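PDB 3IT8: 2L protein from Yaba-like disease virus, which probably binds and neutralises the host cytokine tumour necrosis factor, using an MHC class I-like scaffold. Local coordinates for residues L3-T8 and F21-N26; Q28-I33 and A48-I53; R55-P60 and I167-K172. One frame throughout, in Å; residues are numbered along the deposited sequence.

Contact 1 of 3, residues L3-T8 and F21-N26. With NAG (2-acetamido-2-deoxy-beta-D-glucopyranose), chain M.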
# COMPACT_ATOMS: atom_id res chain seq x y z
N LEU D 3 23.40 25.22 -8.51
CA LEU D 3 22.67 26.06 -9.47
C LEU D 3 22.35 27.39 -8.76
O LEU D 3 21.62 27.42 -7.77
CB LEU D 3 21.39 25.38 -9.95
CG LEU D 3 20.66 26.16 -11.06
CD1 LEU D 3 21.58 26.45 -12.23
CD2 LEU D 3 19.47 25.36 -11.56
N LYS D 4 22.91 28.49 -9.25
CA LYS D 4 22.68 29.79 -8.62
C LYS D 4 22.15 30.86 -9.57
O LYS D 4 22.68 31.03 -10.66
CB LYS D 4 23.97 30.29 -7.96
CG LYS D 4 23.79 31.58 -7.20
CD LYS D 4 25.07 32.06 -6.53
CE LYS D 4 26.09 32.59 -7.52
NZ LYS D 4 27.28 33.21 -6.83
N TYR D 5 21.10 31.57 -9.15
CA TYR D 5 20.51 32.67 -9.91
C TYR D 5 20.76 33.97 -9.14
O TYR D 5 20.48 34.06 -7.94
CB TYR D 5 19.01 32.45 -10.07
CG TYR D 5 18.63 31.42 -11.10
CD1 TYR D 5 19.59 30.63 -11.73
CD2 TYR D 5 17.29 31.20 -11.45
CE1 TYR D 5 19.24 29.66 -12.68
CE2 TYR D 5 16.93 30.22 -12.38
CZ TYR D 5 17.91 29.46 -12.99
OH TYR D 5 17.55 28.49 -13.89
N ASN D 6 21.29 34.98 -9.82
CA ASN D 6 21.60 36.26 -9.17
C ASN D 6 21.00 37.40 -9.98
O ASN D 6 21.38 37.62 -11.12
CB ASN D 6 23.14 36.41 -9.08
CG ASN D 6 23.59 37.70 -8.40
OD1 ASN D 6 22.79 38.56 -8.03
ND2 ASN D 6 24.92 37.82 -8.24
N TYR D 7 20.04 38.11 -9.39
CA TYR D 7 19.44 39.25 -10.05
C TYR D 7 19.93 40.48 -9.29
O TYR D 7 19.83 40.53 -8.06
CB TYR D 7 17.92 39.23 -9.96
CG TYR D 7 17.24 38.09 -10.65
CD1 TYR D 7 17.11 36.85 -10.03
CD2 TYR D 7 16.65 38.26 -11.91
CE1 TYR D 7 16.40 35.81 -10.63
CE2 TYR D 7 15.95 37.23 -12.51
CZ TYR D 7 15.82 36.01 -11.86
OH TYR D 7 15.08 34.98 -12.42
N THR D 8 20.45 41.48 -10.00
CA THR D 8 20.93 42.67 -9.32
C THR D 8 20.64 44.00 -10.00
O THR D 8 20.97 44.19 -11.17
CB THR D 8 22.44 42.58 -9.10
OG1 THR D 8 22.77 41.33 -8.48
CG2 THR D 8 22.92 43.72 -8.21
N PHE D 21 21.61 39.87 -14.55
CA PHE D 21 21.20 38.56 -14.09
C PHE D 21 22.26 37.55 -14.49
O PHE D 21 22.77 37.58 -15.60
CB PHE D 21 19.89 38.15 -14.71
CG PHE D 21 19.57 36.72 -14.50
CD1 PHE D 21 19.10 36.27 -13.27
CD2 PHE D 21 19.83 35.78 -15.51
CE1 PHE D 21 18.90 34.92 -13.04
CE2 PHE D 21 19.62 34.43 -15.29
CZ PHE D 21 19.16 34.00 -14.05
N TYR D 22 22.61 36.66 -13.56
CA TYR D 22 23.59 35.63 -13.85
C TYR D 22 23.04 34.28 -13.47
O TYR D 22 22.42 34.12 -12.43
CB TYR D 22 24.90 35.86 -13.07
CG TYR D 22 25.68 37.08 -13.49
CD1 TYR D 22 25.69 38.23 -12.69
CD2 TYR D 22 26.41 37.10 -14.68
CE1 TYR D 22 26.40 39.36 -13.07
CE2 TYR D 22 27.12 38.24 -15.07
CZ TYR D 22 27.11 39.36 -14.26
OH TYR D 22 27.85 40.48 -14.61
N ASP D 23 23.26 33.31 -14.35
CA ASP D 23 22.85 31.92 -14.13
C ASP D 23 24.16 31.12 -14.07
O ASP D 23 24.89 31.02 -15.05
CB ASP D 23 22.01 31.44 -15.31
CG ASP D 23 21.46 30.05 -15.10
OD1 ASP D 23 22.12 29.24 -14.42
OD2 ASP D 23 20.37 29.74 -15.63
N HIS D 24 24.47 30.56 -12.90
CA HIS D 24 25.70 29.78 -12.74
C HIS D 24 25.46 28.33 -12.33
O HIS D 24 24.77 28.06 -11.34
CB HIS D 24 26.60 30.41 -11.68
CG HIS D 24 27.29 31.65 -12.14
ND1 HIS D 24 28.35 31.63 -13.01
CD2 HIS D 24 27.11 32.95 -11.80
CE1 HIS D 24 28.80 32.86 -13.19
NE2 HIS D 24 28.06 33.68 -12.47
N TYR D 25 26.01 27.41 -13.11
CA TYR D 25 25.93 25.98 -12.79
C TYR D 25 27.34 25.69 -12.27
O TYR D 25 28.31 25.76 -13.03
CB TYR D 25 25.67 25.15 -14.03
CG TYR D 25 25.69 23.69 -13.71
CD1 TYR D 25 24.68 23.12 -12.93
CD2 TYR D 25 26.74 22.87 -14.13
CE1 TYR D 25 24.72 21.77 -12.57
CE2 TYR D 25 26.79 21.53 -13.77
CZ TYR D 25 25.78 20.99 -12.99
OH TYR D 25 25.83 19.66 -12.63
N ASN D 26 27.48 25.38 -10.98
CA ASN D 26 28.80 25.18 -10.39
C ASN D 26 29.45 26.54 -10.60
O ASN D 26 28.82 27.56 -10.36
CB ASN D 26 29.61 24.10 -11.12
CG ASN D 26 29.13 22.71 -10.79
OD1 ASN D 26 28.34 22.51 -9.87
ND2 ASN D 26 29.62 21.72 -11.53
C1 NAG M . 25.54 39.07 -7.83
C2 NAG M . 26.70 38.77 -6.88
C3 NAG M . 27.37 40.09 -6.45
C4 NAG M . 27.84 40.86 -7.69
C5 NAG M . 26.61 41.08 -8.58
C6 NAG M . 26.92 41.84 -9.86
C7 NAG M . 26.37 36.73 -5.63
C8 NAG M . 26.19 36.10 -4.26
N2 NAG M . 26.19 38.04 -5.73
O3 NAG M . 28.47 39.83 -5.59
O4 NAG M . 28.45 42.11 -7.32
O5 NAG M . 26.03 39.80 -8.96
O6 NAG M . 27.53 41.00 -10.83
O7 NAG M . 26.65 36.02 -6.59
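Leu3 reaches across to Tyr25 and Asp23: with CG anti to the backbone N (chi1 -175°), its CD1 comes 3.6 Å from Asp23 OD1. At the next pair the backbones exchange two nearly straight bonds, Lys4 N to His24 O at 2.8 Å and His24 N to Lys4 O at 2.9 Å. The Lys4 chain leaves on the other face and bends at its third torsion, which brings NZ 2.9 Å from the acetamido O7 of the NAG in a hydrogen bond. Tyr5 runs alongside the Asp23 carboxylate, whose OD2 is bonded, as is Tyr5 OH, to the hydroxyl of Tyr170. Over one face of Tyr5 comes the edge of Phe21, an edge-to-face pair with centroids 5.5 Å apart and planes at 77°. Asn6 exchanges backbone bonds with Tyr22, and its ND2 is joined to NAG C1, placing the sugar on the face of Lys4 and Tyr22. The Tyr7 ring takes Phe21 CD1 above its centre, 3.3 Å from its plane, completing an aromatic cluster. Axes 4.7 Å apart at 172° show an antiparallel pair; the strands are consecutive, forming a beta hairpin in the platform of an MHC-like fold, glycosylated on one face and covered by helices on the other.

Contact 2 of 3, residues Q28-I33 and A48-I53. With NAG (2-acetamido-2-deoxy-beta-D-glucopyranose), chain N.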
# COMPACT_ATOMS: atom_id res chain seq x y z
N GLN D 28 30.38 27.57 -13.53
CA GLN D 28 30.21 27.83 -14.96
C GLN D 28 29.09 28.82 -15.32
O GLN D 28 27.91 28.56 -15.07
CB GLN D 28 29.92 26.53 -15.71
CG GLN D 28 30.91 25.44 -15.48
CD GLN D 28 32.30 25.83 -15.91
OE1 GLN D 28 33.15 26.17 -15.08
NE2 GLN D 28 32.54 25.79 -17.22
N LEU D 29 29.45 29.94 -15.95
CA LEU D 29 28.43 30.89 -16.33
C LEU D 29 27.56 30.25 -17.42
O LEU D 29 28.06 29.69 -18.38
CB LEU D 29 29.08 32.17 -16.86
CG LEU D 29 28.08 33.18 -17.42
CD1 LEU D 29 27.11 33.60 -16.30
CD2 LEU D 29 28.83 34.38 -18.01
N VAL D 30 26.25 30.31 -17.24
CA VAL D 30 25.34 29.73 -18.22
C VAL D 30 24.59 30.81 -18.99
O VAL D 30 24.37 30.69 -20.20
CB VAL D 30 24.32 28.83 -17.54
CG1 VAL D 30 23.36 28.27 -18.57
CG2 VAL D 30 25.02 27.72 -16.82
N THR D 31 24.18 31.87 -18.29
CA THR D 31 23.44 32.95 -18.91
C THR D 31 23.69 34.28 -18.24
O THR D 31 23.78 34.36 -17.02
CB THR D 31 21.94 32.71 -18.82
OG1 THR D 31 21.60 31.59 -19.64
CG2 THR D 31 21.17 33.90 -19.29
N LYS D 32 23.81 35.33 -19.06
CA LYS D 32 23.97 36.67 -18.53
C LYS D 32 22.93 37.51 -19.23
O LYS D 32 22.75 37.42 -20.44
CB LYS D 32 25.33 37.27 -18.81
CG LYS D 32 25.43 38.70 -18.30
CD LYS D 32 26.75 39.35 -18.63
CE LYS D 32 26.78 40.78 -18.15
NZ LYS D 32 28.02 41.48 -18.56
N ILE D 33 22.22 38.32 -18.45
CA ILE D 33 21.20 39.20 -18.98
C ILE D 33 21.36 40.57 -18.35
O ILE D 33 21.65 40.68 -17.15
CB ILE D 33 19.79 38.66 -18.69
CG1 ILE D 33 19.55 37.38 -19.51
CG2 ILE D 33 18.73 39.74 -19.00
CD1 ILE D 33 18.25 36.66 -19.13
N ALA D 48 25.96 29.95 -22.49
CA ALA D 48 26.92 28.85 -22.64
C ALA D 48 26.51 27.97 -23.83
O ALA D 48 25.34 27.65 -24.01
CB ALA D 48 26.98 28.02 -21.38
N ASP D 49 27.50 27.61 -24.64
CA ASP D 49 27.29 26.78 -25.83
C ASP D 49 26.69 25.40 -25.52
O ASP D 49 25.96 24.85 -26.34
CB ASP D 49 28.62 26.60 -26.57
CG ASP D 49 29.74 26.14 -25.65
OD1 ASP D 49 30.14 26.92 -24.76
OD2 ASP D 49 30.22 25.00 -25.82
N TRP D 50 26.98 24.85 -24.34
CA TRP D 50 26.48 23.54 -23.98
C TRP D 50 25.07 23.48 -23.42
O TRP D 50 24.50 22.40 -23.26
CB TRP D 50 27.41 22.86 -22.99
CG TRP D 50 27.72 23.65 -21.75
CD1 TRP D 50 28.79 24.49 -21.55
CD2 TRP D 50 26.98 23.65 -20.53
NE1 TRP D 50 28.77 25.00 -20.28
CE2 TRP D 50 27.66 24.51 -19.63
CE3 TRP D 50 25.81 23.02 -20.10
CZ2 TRP D 50 27.21 24.75 -18.33
CZ3 TRP D 50 25.36 23.25 -18.80
CH2 TRP D 50 26.06 24.10 -17.94
N PHE D 51 24.50 24.64 -23.13
CA PHE D 51 23.17 24.69 -22.55
C PHE D 51 22.05 24.97 -23.55
O PHE D 51 21.91 26.09 -24.03
CB PHE D 51 23.15 25.74 -21.44
CG PHE D 51 21.89 25.75 -20.63
CD1 PHE D 51 21.60 24.70 -19.75
CD2 PHE D 51 20.99 26.81 -20.71
CE1 PHE D 51 20.44 24.71 -18.98
CE2 PHE D 51 19.82 26.83 -19.95
CZ PHE D 51 19.54 25.77 -19.08
N ASN D 52 21.26 23.95 -23.86
CA ASN D 52 20.12 24.13 -24.77
C ASN D 52 18.94 24.39 -23.84
O ASN D 52 18.38 23.47 -23.25
CB ASN D 52 19.88 22.87 -25.62
CG ASN D 52 18.56 22.91 -26.39
OD1 ASN D 52 17.50 22.92 -25.78
ND2 ASN D 52 18.62 22.97 -27.72
N ILE D 53 18.56 25.66 -23.69
CA ILE D 53 17.48 26.02 -22.78
C ILE D 53 16.16 25.30 -23.05
O ILE D 53 15.28 25.25 -22.18
CB ILE D 53 17.23 27.54 -22.79
CG1 ILE D 53 16.58 27.96 -21.47
CG2 ILE D 53 16.33 27.92 -23.95
CD1 ILE D 53 16.75 29.43 -21.14
C1 NAG N . 18.40 21.80 -28.57
C2 NAG N . 16.88 21.63 -28.89
C3 NAG N . 16.58 20.85 -30.20
C4 NAG N . 17.54 21.20 -31.32
C5 NAG N . 18.93 20.99 -30.77
C6 NAG N . 20.04 21.09 -31.79
C7 NAG N . 15.73 19.69 -27.99
C8 NAG N . 16.70 18.52 -27.91
N2 NAG N . 16.24 20.91 -27.79
O3 NAG N . 15.24 21.10 -30.62
O4 NAG N . 17.32 20.35 -32.44
O5 NAG N . 19.18 21.99 -29.77
O6 NAG N . 21.28 20.74 -31.20
O7 NAG N . 14.54 19.49 -28.23
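The carbonyl oxygen of Val30 accepts the backbone N-H of Ala48 at 2.9 Å (Ala48 N to Val30 O). The N-H points well at the oxygen, 165° at the hydrogen, although the donor is tilted 31° from the carbonyl plane. This is the backbone bond between strand 28-33 and the segment 48-53. Ala48 CB also rests 3.6 Å from the carbonyl oxygen of Leu29, just where the chain leaves the sheet. It then folds back in a type I turn from Ala48 to Phe51, closed by Phe51 N donating to Ala48 O, and this reversal presents two aromatic rings to Val30. The methyls of Val30 divide the work. CG1, anti to the backbone N (chi1 178°), lies over the face of Phe51, 3.9 Å from the ring centroid in a CH-pi contact; CG2 meets the six-membered end of Trp50, 3.9 Å from CH2. Trp50 also receives Gln28 CB at its edge, while Ala48 CB and Phe51 CB sit over one of its faces. Beyond the turn Asn52 heads away from the strand, its ND2 bonded to NAG C1, and its OD1 takes a weak hydrogen bond from the sugar N2 at 3.1 Å. Phe51 in turn stacks on Tyr170 of helix 148-174, which ties the loop to the helical layer. On the strand itself Val30 and Thr31 both face Asp23, the signature of a classic beta bulge near the edge of an MHC-like platform.

Contact 3 of 3, residues R55-P60 and I167-K172. With NAG (2-acetamido-2-deoxy-beta-D-glucopyranose), chain N.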
# COMPACT_ATOMS: atom_id res chain seq x y z
N ARG D 55 15.92 22.17 -23.49
CA ARG D 55 16.00 20.89 -22.83
C ARG D 55 15.93 21.05 -21.32
O ARG D 55 16.14 20.09 -20.58
CB ARG D 55 17.29 20.16 -23.22
CG ARG D 55 17.24 19.55 -24.61
CD ARG D 55 18.10 18.30 -24.70
NE ARG D 55 19.53 18.59 -24.78
CZ ARG D 55 20.49 17.75 -24.39
NH1 ARG D 55 20.17 16.56 -23.89
NH2 ARG D 55 21.77 18.09 -24.51
N SER D 56 15.63 22.27 -20.86
CA SER D 56 15.53 22.54 -19.42
C SER D 56 14.20 23.19 -19.08
O SER D 56 14.13 24.36 -18.73
CB SER D 56 16.68 23.44 -18.95
OG SER D 56 16.64 23.58 -17.55
N PRO D 57 13.13 22.41 -19.17
CA PRO D 57 11.74 22.80 -18.90
C PRO D 57 11.52 23.57 -17.62
O PRO D 57 10.57 24.33 -17.51
CB PRO D 57 11.01 21.45 -18.85
CG PRO D 57 11.79 20.63 -19.79
CD PRO D 57 13.22 20.97 -19.45
N HIS D 58 12.39 23.38 -16.64
CA HIS D 58 12.22 24.03 -15.35
C HIS D 58 13.04 25.28 -15.14
O HIS D 58 13.07 25.82 -14.04
CB HIS D 58 12.46 23.01 -14.25
CG HIS D 58 11.46 21.90 -14.26
ND1 HIS D 58 10.13 22.09 -13.93
CD2 HIS D 58 11.56 20.60 -14.63
CE1 HIS D 58 9.47 20.96 -14.10
NE2 HIS D 58 10.31 20.04 -14.53
N THR D 59 13.71 25.74 -16.19
CA THR D 59 14.45 26.99 -16.11
C THR D 59 13.37 27.99 -16.47
O THR D 59 12.71 27.83 -17.49
CB THR D 59 15.57 27.05 -17.15
OG1 THR D 59 16.52 26.01 -16.89
CG2 THR D 59 16.29 28.39 -17.07
N PRO D 60 13.14 29.01 -15.63
CA PRO D 60 12.12 30.04 -15.86
C PRO D 60 12.08 30.63 -17.27
O PRO D 60 13.13 30.89 -17.88
CB PRO D 60 12.45 31.10 -14.81
CG PRO D 60 13.08 30.30 -13.70
CD PRO D 60 13.95 29.32 -14.44
N ILE D 167 18.12 21.85 -11.88
CA ILE D 167 19.53 21.53 -11.70
C ILE D 167 19.92 20.22 -12.36
O ILE D 167 21.04 20.07 -12.84
CB ILE D 167 19.94 21.49 -10.21
CG1 ILE D 167 21.46 21.47 -10.09
CG2 ILE D 167 19.39 20.24 -9.54
CD1 ILE D 167 21.96 21.64 -8.69
N LEU D 168 18.99 19.27 -12.41
CA LEU D 168 19.26 17.98 -13.02
C LEU D 168 19.39 18.06 -14.54
O LEU D 168 20.14 17.29 -15.15
CB LEU D 168 18.19 16.96 -12.62
CG LEU D 168 18.12 16.61 -11.12
CD1 LEU D 168 17.04 15.59 -10.88
CD2 LEU D 168 19.46 16.08 -10.62
N ASP D 169 18.68 19.00 -15.16
CA ASP D 169 18.78 19.16 -16.60
C ASP D 169 20.13 19.80 -16.95
O ASP D 169 20.75 19.46 -17.95
CB ASP D 169 17.64 20.04 -17.14
CG ASP D 169 16.30 19.34 -17.09
OD1 ASP D 169 16.24 18.14 -17.46
OD2 ASP D 169 15.30 19.99 -16.69
N TYR D 170 20.58 20.73 -16.11
CA TYR D 170 21.86 21.38 -16.34
C TYR D 170 22.95 20.33 -16.30
O TYR D 170 23.81 20.26 -17.19
CB TYR D 170 22.15 22.44 -15.28
CG TYR D 170 21.37 23.74 -15.44
CD1 TYR D 170 20.01 23.81 -15.18
CD2 TYR D 170 22.02 24.92 -15.82
CE1 TYR D 170 19.31 25.00 -15.28
CE2 TYR D 170 21.32 26.12 -15.92
CZ TYR D 170 19.97 26.15 -15.65
OH TYR D 170 19.27 27.33 -15.72
N GLN D 171 22.90 19.50 -15.26
CA GLN D 171 23.87 18.45 -15.07
C GLN D 171 24.00 17.58 -16.31
O GLN D 171 25.11 17.30 -16.76
CB GLN D 171 23.51 17.60 -13.88
CG GLN D 171 24.48 16.48 -13.65
CD GLN D 171 24.20 15.74 -12.38
OE1 GLN D 171 23.07 15.29 -12.13
NE2 GLN D 171 25.23 15.59 -11.54
N LYS D 172 22.87 17.16 -16.88
CA LYS D 172 22.87 16.33 -18.08
C LYS D 172 23.62 17.00 -19.23
O LYS D 172 24.50 16.39 -19.84
CB LYS D 172 21.46 16.04 -18.57
CG LYS D 172 20.74 14.97 -17.81
CD LYS D 172 19.46 14.59 -18.52
CE LYS D 172 18.71 13.48 -17.76
NZ LYS D 172 17.54 12.93 -18.50
C1 NAG N . 18.40 21.80 -28.57
C2 NAG N . 16.88 21.63 -28.89
C3 NAG N . 16.58 20.85 -30.20
C4 NAG N . 17.54 21.20 -31.32
C5 NAG N . 18.93 20.99 -30.77
C6 NAG N . 20.04 21.09 -31.79
C7 NAG N . 15.73 19.69 -27.99
C8 NAG N . 16.70 18.52 -27.91
N2 NAG N . 16.24 20.91 -27.79
O3 NAG N . 15.24 21.10 -30.62
O4 NAG N . 17.32 20.35 -32.44
O5 NAG N . 19.18 21.99 -29.77
O6 NAG N . 21.28 20.74 -31.20
O7 NAG N . 14.54 19.49 -28.23
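Thr59 and Tyr170 meet at the tight, buried end of this contact, while Asp169, Pro57, His58 and Arg55 form its looser, more exposed side. Thr59 points at the helix, and its OG1 lies 3.3 Å from Tyr170 OH, a possible hydrogen bond, since the same Thr59 proton has another acceptor within reach. Ser56 OG and Thr59 OG1 are themselves hydrogen-bonded, with either one able to donate. The type I turn from Ser56 to Thr59, closed by Thr59 N to Ser56 O at 2.9 Å, brings these two hydroxyls together on the helix side. The Thr59 methyl CG2 lies 3.4 Å from the same oxygen, Tyr170 OH, a van der Waals contact. With CG anti to the carbonyl carbon (chi1 -76°), the tyrosine sends its ring beside the turn, and CE1 comes 3.8 Å from Ser56 OG. Its hydroxyl is held more firmly from the sheet, by hydrogen bonds to Asp23 OD2 and Tyr5 OH.

On the outer side Asp169 covers the turn by van der Waals contact. Its CB packs against Ser56, CG lies 3.6 Å from Arg55 O, and OD2 comes 3.6 Å from Pro57 CD. The same OD2 approaches the edge of the His58 ring near its plane, but only to 4.3 Å from CD2. His58 ND1 is hydrogen-bonded to an aromatic side chain of another protein chain. The aliphatic part of Arg55 lies against the glycan, its CG 3.5 Å from NAG C8, and its guanidinium extends beyond this contact.

The chemistry thus implies that loop and helix are probably joined by a buried cluster of hydroxyls, centred on Tyr170 and extended to a carboxylate in the sheet, whereas the outer Asp169 carboxylate makes no salt bridge across this contact and adds mainly packing.

Contact 1 is the core of the set, a sheet contact in which most touching residues are buried; contacts 2 and 3 lie farther out and are only partly buried. Contacts 1 and 2 share one sheet, since strands 18-25 and 28-36 are neighbours, joined by a probable bond from Val30 N to Asp23 O. Contacts 2 and 3 draw on the same loop between strand 41-47 and helix 61-82, and both touch the glycan on Asn52. Regular backbone bonding dominates contact 1, apolar packing on aromatic rings contact 2, and hydroxyl chemistry contact 3. Tyr170, on the helix of contact 3, is the residue that reaches into both of the others.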